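PDB 5KHO: Ras-interacting protein 1 from Homo sapiens, which regulates GTPase signalling, cell architecture and adhesion in endothelial cells and is required for blood vessel formation, this piece being its Ras-associating domain. Local coordinates for residues E124-G127 / R128-R132. Residues are numbered along the deposited sequence; the frame is centred on the assembly and turned at random.
Sequences ELRG and REEAR
Arg-126, on the strand, reaches Glu-130 and Ala-131 on the first turn of the helix that follows. Its CB points toward the helix and lies 4.2 Å from CB of Ala-131. CG sits beside the backbone N, chi1 -76°, and the chain then runs extended to NE. This carries the guanidinium out from the strand, leaning back toward Glu-124, to a place between two glutamates. NE and NH2 both bind OE1 of Glu-124, a side-on grip on one oxygen, with NH2 to OE1 at 2.8 Å. Both nitrogens come from the same face of that carboxylate, above its plane. NH1 meets the helix: it lies 2.8 Å from OE1 of Glu-130 in a salt bridge. The hydrogen bond within it is weak, bent to 118° at the hydrogen, and the carboxylate stands 88° to the guanidinium plane. A leucine in place of Arg-126 would probably leave Glu-124 and Glu-130 without the positive charge they share and the Glu-130 carboxylate freer to turn.

Gly-127 is the N-cap of the helix. Its carbonyl O accepts a hydrogen bond from the backbone N of Ala-131, at 3.0 Å, which closes the first turn.

The helix 128-136 leaves strand 120-127 at a steep angle, with 105° between the directions of the two short segments. Strand 120-127 is the central one of the mixed sheet in this ubiquitin-like domain, between strands 18-22 and 73-80. Arg-122 adds a second salt bridge to Glu-124. Ala-131 packs inward on Cys-76 and Val-99, so the helix start rests against strands 73-80 and 96-99.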
ATOM      1  N   GLU B 124       8.878   9.876   4.545  1.00 79.06           N
ATOM      2  CA  GLU B 124       9.591  11.145   4.366  1.00 76.48           C
ATOM      3  C   GLU B 124       9.085  12.235   5.321  1.00 75.05           C
ATOM      4  O   GLU B 124       7.892  12.277   5.660  1.00 69.95           O
ATOM      5  CB  GLU B 124       9.518  11.612   2.907  1.00 80.54           C
ATOM      6  CG  GLU B 124      10.396  10.807   1.943  1.00 89.83           C
ATOM      7  CD  GLU B 124      10.320  11.265   0.481  1.00 96.04           C
ATOM      8  OE1 GLU B 124       9.332  11.922   0.073  1.00 98.65           O
ATOM      9  OE2 GLU B 124      11.258  10.949  -0.283  1.00 99.02           O
ATOM     10  N   LEU B 125      10.005  13.088   5.777  1.00 71.77           N
ATOM     11  CA  LEU B 125       9.629  14.280   6.525  1.00 73.51           C
ATOM     12  C   LEU B 125       9.719  15.475   5.597  1.00 77.98           C
ATOM     13  O   LEU B 125      10.794  15.776   5.069  1.00 85.35           O
ATOM     14  CB  LEU B 125      10.548  14.499   7.717  1.00 70.60           C
ATOM     15  CG  LEU B 125       9.990  15.041   9.039  1.00 71.49           C
ATOM     16  CD1 LEU B 125      11.007  16.007   9.629  1.00 68.29           C
ATOM     17  CD2 LEU B 125       8.615  15.688   8.949  1.00 67.02           C
ATOM     18  N   ARG B 126       8.589  16.141   5.384  1.00 77.89           N
ATOM     19  CA  ARG B 126       8.524  17.273   4.459  1.00 82.64           C
ATOM     20  C   ARG B 126       7.763  18.467   5.022  1.00 86.27           C
ATOM     21  O   ARG B 126       6.909  18.312   5.908  1.00 86.64           O
ATOM     22  CB  ARG B 126       7.888  16.846   3.136  1.00 85.77           C
ATOM     23  CG  ARG B 126       8.798  16.046   2.218  1.00 89.23           C
ATOM     24  CD  ARG B 126       8.063  15.742   0.932  1.00 95.32           C
ATOM     25  NE  ARG B 126       8.757  14.754   0.117  1.00 98.07           N
ATOM     26  CZ  ARG B 126       9.682  15.039  -0.792  1.00105.32           C
ATOM     27  NH1 ARG B 126      10.059  16.296  -1.011  1.00108.44           N
ATOM     28  NH2 ARG B 126      10.239  14.053  -1.482  1.00111.40           N
ATOM     29  N   GLY B 127       8.076  19.658   4.507  1.00 79.00           N
ATOM     30  CA  GLY B 127       7.221  20.819   4.716  1.00 80.90           C
ATOM     31  C   GLY B 127       5.828  20.488   4.205  1.00 82.19           C
ATOM     32  O   GLY B 127       5.684  19.957   3.095  1.00 83.77           O
ATOM     33  N   ARG B 128       4.813  20.775   5.026  1.00 80.77           N
ATOM     34  CA  ARG B 128       3.413  20.459   4.713  1.00 77.60           C
ATOM     35  C   ARG B 128       2.927  20.995   3.360  1.00 75.68           C
ATOM     36  O   ARG B 128       2.236  20.281   2.642  1.00 80.51           O
ATOM     37  CB  ARG B 128       2.488  20.916   5.837  1.00 74.83           C
ATOM     38  CG  ARG B 128       1.145  20.212   5.845  1.00 78.14           C
ATOM     39  CD  ARG B 128       0.529  20.297   7.228  1.00 86.51           C
ATOM     40  NE  ARG B 128      -0.356  19.166   7.497  1.00 87.81           N
ATOM     41  CZ  ARG B 128       0.006  18.057   8.136  1.00 87.71           C
ATOM     42  NH1 ARG B 128      -0.881  17.089   8.336  1.00 92.59           N
ATOM     43  NH2 ARG B 128       1.245  17.908   8.582  1.00 88.00           N
ATOM     44  N   GLU B 129       3.292  22.231   3.015  1.00 77.29           N
ATOM     45  CA  GLU B 129       2.949  22.792   1.699  1.00 80.60           C
ATOM     46  C   GLU B 129       3.626  22.129   0.473  1.00 78.96           C
ATOM     47  O   GLU B 129       2.952  21.836  -0.517  1.00 72.29           O
ATOM     48  CB  GLU B 129       3.086  24.315   1.683  1.00 77.61           C
ATOM     49  CG  GLU B 129       1.849  25.013   2.223  1.00 84.66           C
ATOM     50  CD  GLU B 129       0.536  24.368   1.773  1.00 89.48           C
ATOM     51  OE1 GLU B 129       0.326  24.150   0.550  1.00 86.93           O
ATOM     52  OE2 GLU B 129      -0.293  24.083   2.662  1.00 90.29           O
ATOM     53  N   GLU B 130       4.936  21.900   0.552  1.00 79.84           N
ATOM     54  CA  GLU B 130       5.656  21.062  -0.411  1.00 83.96           C
ATOM     55  C   GLU B 130       4.916  19.726  -0.638  1.00 84.65           C
ATOM     56  O   GLU B 130       4.682  19.318  -1.787  1.00 86.48           O
ATOM     57  CB  GLU B 130       7.078  20.812   0.100  1.00 88.05           C
ATOM     58  CG  GLU B 130       8.062  20.258  -0.925  1.00 97.99           C
ATOM     59  CD  GLU B 130       9.381  19.781  -0.311  1.00109.65           C
ATOM     60  OE1 GLU B 130      10.154  19.109  -1.030  1.00111.68           O
ATOM     61  OE2 GLU B 130       9.660  20.061   0.884  1.00113.08           O
ATOM     62  N   ALA B 131       4.514  19.099   0.471  1.00 76.85           N
ATOM     63  CA  ALA B 131       3.914  17.770   0.499  1.00 71.04           C
ATOM     64  C   ALA B 131       2.510  17.710  -0.104  1.00 76.65           C
ATOM     65  O   ALA B 131       2.220  16.830  -0.928  1.00 72.99           O
ATOM     66  CB  ALA B 131       3.908  17.243   1.924  1.00 65.50           C
ATOM     67  N   ARG B 132       1.650  18.647   0.318  1.00 84.49           N
ATOM     68  CA  ARG B 132       0.274  18.783  -0.179  1.00 76.83           C
ATOM     69  C   ARG B 132       0.254  19.061  -1.693  1.00 71.21           C
ATOM     70  O   ARG B 132      -0.645  18.589  -2.388  1.00 71.72           O
ATOM     71  CB  ARG B 132      -0.488  19.825   0.663  1.00 81.50           C
ATOM     72  CG  ARG B 132      -1.714  20.477   0.020  1.00 95.07           C
ATOM     73  CD  ARG B 132      -2.660  21.147   1.015  1.00 95.12           C
ATOM     74  NE  ARG B 132      -1.988  21.907   2.074  1.00 99.76           N
ATOM     75  CZ  ARG B 132      -2.190  21.728   3.382  1.00108.60           C
ATOM     76  NH1 ARG B 132      -1.528  22.469   4.272  1.00102.48           N
ATOM     77  NH2 ARG B 132      -3.065  20.822   3.807  1.00112.04           N
TER